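Local coordinates for protein BCL9 homolog (Drosophila melanogaster, PDB 3ZPV) that takes part in Wnt pathway signalling as a nuclear transcriptional coactivator, represented here by its short HD1 domain, at residues Phe8-Gln13 against Gln28-Tyr33. Sequence-based numbering, arbitrary orientation.
Sequences FVFSTQ and QTIIAY
Ile-31 lays its CG2 methyl over one face of the Phe-8 ring, 4.0 Å from the ring centroid and 17° off the normal, so the contact qualifies as CH-pi. The other branch of Ile-31 reaches a second ring: CD1 lies at the edge of the Phe-10 ring, in its plane, 4.0 Å from CE1 of Phe-10. The same methyl is 3.9 Å from CD1 of Phe-8, so this one methyl touches both aromatics. Phe-10 receives Ile-30 on a face, the CD1 methyl lying 4.1 Å from the centroid and displaced toward the rim. That approach follows from chi1 of 55°, which sets CG1 of Ile-30 between its backbone N and carbonyl carbon. The carbonyl O of Ile-30 lies in the Phe-10 ring plane, beyond the CZ edge. Were Phe-10 cut back to an alanine, the CD1 methyls of Ile-30 and Ile-31 would probably lose the ring they share, and a gap would open between strand and helix. The rings of Phe-8 and Phe-10 also meet His-34 edge-to-face. The four touching residues are buried, consistent with a small hydrophobic core in which HD1 packs strand 8-10 against helix 30-35, while the same strand pairs in parallel with a strand of the partner protein's chain, so the sheet continues across the interface.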
ATOM      1  N   PHE L   8       5.565   8.730  -1.932  1.00 27.98           N
ATOM      2  CA  PHE L   8       4.211   9.165  -1.734  1.00 26.69           C
ATOM      3  C   PHE L   8       3.511   8.090  -0.949  1.00 28.89           C
ATOM      4  O   PHE L   8       3.493   6.898  -1.364  1.00 31.18           O
ATOM      5  CB  PHE L   8       3.540   9.408  -3.064  1.00 25.75           C
ATOM      6  CG  PHE L   8       4.218  10.455  -3.874  1.00 26.82           C
ATOM      7  CD1 PHE L   8       5.320  10.136  -4.654  1.00 26.72           C
ATOM      8  CD2 PHE L   8       3.769  11.772  -3.862  1.00 27.72           C
ATOM      9  CE1 PHE L   8       5.957  11.101  -5.433  1.00 26.83           C
ATOM     10  CE2 PHE L   8       4.404  12.747  -4.636  1.00 27.96           C
ATOM     11  CZ  PHE L   8       5.492  12.405  -5.430  1.00 27.15           C
ATOM     12  N   VAL L   9       2.931   8.496   0.185  1.00 27.76           N
ATOM     13  CA  VAL L   9       2.347   7.555   1.131  1.00 27.15           C
ATOM     14  C   VAL L   9       0.847   7.420   0.908  1.00 27.23           C
ATOM     15  O   VAL L   9       0.140   8.397   0.817  1.00 27.84           O
ATOM     16  CB  VAL L   9       2.599   8.006   2.558  1.00 27.35           C
ATOM     17  CG1 VAL L   9       1.941   7.066   3.549  1.00 28.18           C
ATOM     18  CG2 VAL L   9       4.093   8.066   2.842  1.00 28.56           C
ATOM     19  N   PHE L  10       0.364   6.186   0.816  1.00 27.08           N
ATOM     20  CA  PHE L  10      -1.041   5.922   0.574  1.00 25.84           C
ATOM     21  C   PHE L  10      -1.589   5.088   1.694  1.00 27.09           C
ATOM     22  O   PHE L  10      -1.059   4.004   1.998  1.00 24.21           O
ATOM     23  CB  PHE L  10      -1.238   5.093  -0.706  1.00 26.00           C
ATOM     24  CG  PHE L  10      -0.931   5.826  -1.984  1.00 24.39           C
ATOM     25  CD1 PHE L  10       0.383   5.965  -2.415  1.00 24.69           C
ATOM     26  CD2 PHE L  10      -1.948   6.324  -2.771  1.00 22.39           C
ATOM     27  CE1 PHE L  10       0.662   6.629  -3.596  1.00 25.03           C
ATOM     28  CE2 PHE L  10      -1.670   6.983  -3.946  1.00 22.72           C
ATOM     29  CZ  PHE L  10      -0.364   7.144  -4.362  1.00 23.25           C
ATOM     30  N   SER L  11      -2.703   5.542   2.270  1.00 28.71           N
ATOM     31  CA  SER L  11      -3.518   4.655   3.115  1.00 27.86           C
ATOM     32  C   SER L  11      -4.275   3.698   2.205  1.00 25.96           C
ATOM     33  O   SER L  11      -4.266   3.854   0.990  1.00 25.71           O
ATOM     34  CB  SER L  11      -4.476   5.476   3.928  1.00 29.59           C
ATOM     35  OG  SER L  11      -5.424   6.082   3.078  1.00 34.32           O
ATOM     36  N   THR L  12      -4.873   2.666   2.768  1.00 26.86           N
ATOM     37  CA  THR L  12      -5.682   1.746   1.986  1.00 27.90           C
ATOM     38  C   THR L  12      -6.749   2.507   1.222  1.00 33.04           C
ATOM     39  O   THR L  12      -6.962   2.286   0.026  1.00 34.27           O
ATOM     40  CB  THR L  12      -6.358   0.698   2.869  1.00 27.16           C
ATOM     41  OG1 THR L  12      -5.364  -0.154   3.436  1.00 27.24           O
ATOM     42  CG2 THR L  12      -7.384  -0.162   2.065  1.00 27.91           C
ATOM     43  N   GLN L  13      -7.418   3.419   1.911  1.00 37.51           N
ATOM     44  CA  GLN L  13      -8.514   4.181   1.305  1.00 41.54           C
ATOM     45  C   GLN L  13      -8.008   4.982   0.122  1.00 35.38           C
ATOM     46  O   GLN L  13      -8.589   4.967  -0.963  1.00 37.68           O
ATOM     47  CB  GLN L  13      -9.132   5.091   2.361  1.00 49.33           C
ATOM     48  CG  GLN L  13     -10.460   5.747   2.000  1.00 58.32           C
ATOM     49  CD  GLN L  13     -10.727   6.888   3.013  1.00 66.34           C
ATOM     50  OE1 GLN L  13     -10.683   6.541   4.148  1.00 72.20           O
ATOM     51  NE2 GLN L  13     -10.918   8.196   2.668  1.00 70.21           N
ATOM     52  N   GLN L  28      -3.139   8.805 -15.029  1.00 44.24           N
ATOM     53  CA  GLN L  28      -2.305   7.761 -15.632  1.00 44.85           C
ATOM     54  C   GLN L  28      -1.714   6.848 -14.572  1.00 42.88           C
ATOM     55  O   GLN L  28      -1.534   5.656 -14.801  1.00 37.76           O
ATOM     56  CB  GLN L  28      -1.162   8.383 -16.428  1.00 51.05           C
ATOM     57  CG  GLN L  28      -1.489   8.729 -17.857  1.00 58.76           C
ATOM     58  CD  GLN L  28      -0.233   8.973 -18.687  1.00 65.87           C
ATOM     59  OE1 GLN L  28      -0.134   8.374 -19.733  1.00 71.87           O
ATOM     60  NE2 GLN L  28       0.744   9.778 -18.217  1.00 62.30           N
ATOM     61  N   THR L  29      -1.397   7.433 -13.413  1.00 41.25           N
ATOM     62  CA  THR L  29      -0.819   6.710 -12.294  1.00 38.90           C
ATOM     63  C   THR L  29      -1.437   7.166 -11.002  1.00 36.15           C
ATOM     64  O   THR L  29      -1.987   8.283 -10.916  1.00 40.59           O
ATOM     65  CB  THR L  29       0.698   6.975 -12.187  1.00 41.68           C
ATOM     66  OG1 THR L  29       0.933   8.367 -11.951  1.00 42.18           O
ATOM     67  CG2 THR L  29       1.400   6.547 -13.461  1.00 42.21           C
ATOM     68  N   ILE L  30      -1.342   6.322  -9.979  1.00 34.04           N
ATOM     69  CA  ILE L  30      -1.806   6.723  -8.641  1.00 31.69           C
ATOM     70  C   ILE L  30      -0.981   7.869  -8.064  1.00 31.64           C
ATOM     71  O   ILE L  30      -1.435   8.562  -7.162  1.00 31.63           O
ATOM     72  CB  ILE L  30      -1.863   5.551  -7.638  1.00 29.51           C
ATOM     73  CG1 ILE L  30      -0.505   4.843  -7.532  1.00 30.40           C
ATOM     74  CG2 ILE L  30      -2.935   4.570  -8.049  1.00 29.19           C
ATOM     75  CD1 ILE L  30      -0.434   3.863  -6.381  1.00 29.59           C
ATOM     76  N   ILE L  31       0.236   8.053  -8.567  1.00 34.43           N
ATOM     77  CA  ILE L  31       1.094   9.159  -8.119  1.00 34.38           C
ATOM     78  C   ILE L  31       0.501  10.467  -8.591  1.00 34.01           C
ATOM     79  O   ILE L  31       0.392  11.417  -7.828  1.00 34.56           O
ATOM     80  CB  ILE L  31       2.554   9.009  -8.613  1.00 33.58           C
ATOM     81  CG1 ILE L  31       3.191   7.718  -8.085  1.00 32.88           C
ATOM     82  CG2 ILE L  31       3.400  10.184  -8.169  1.00 35.99           C
ATOM     83  CD1 ILE L  31       3.148   7.522  -6.583  1.00 31.52           C
ATOM     84  N   ALA L  32       0.093  10.512  -9.850  1.00 37.61           N
ATOM     85  CA  ALA L  32      -0.592  11.692 -10.384  1.00 40.09           C
ATOM     86  C   ALA L  32      -1.816  12.051  -9.540  1.00 40.39           C
ATOM     87  O   ALA L  32      -2.071  13.234  -9.258  1.00 44.07           O
ATOM     88  CB  ALA L  32      -0.990  11.463 -11.838  1.00 42.16           C
ATOM     89  N   TYR L  33      -2.574  11.028  -9.150  1.00 39.98           N
ATOM     90  CA  TYR L  33      -3.758  11.227  -8.317  1.00 40.16           C
ATOM     91  C   TYR L  33      -3.389  11.814  -6.967  1.00 40.01           C
ATOM     92  O   TYR L  33      -4.062  12.703  -6.456  1.00 39.95           O
ATOM     93  CB  TYR L  33      -4.502   9.901  -8.128  1.00 40.66           C
ATOM     94  CG  TYR L  33      -5.623   9.942  -7.096  1.00 39.97           C
ATOM     95  CD1 TYR L  33      -6.892  10.369  -7.435  1.00 37.78           C
ATOM     96  CD2 TYR L  33      -5.407   9.531  -5.793  1.00 41.84           C
ATOM     97  CE1 TYR L  33      -7.911  10.407  -6.502  1.00 39.62           C
ATOM     98  CE2 TYR L  33      -6.426   9.559  -4.847  1.00 44.86           C
ATOM     99  CZ  TYR L  33      -7.677  10.012  -5.206  1.00 43.82           C
ATOM    100  OH  TYR L  33      -8.702  10.063  -4.268  1.00 45.20           O
TER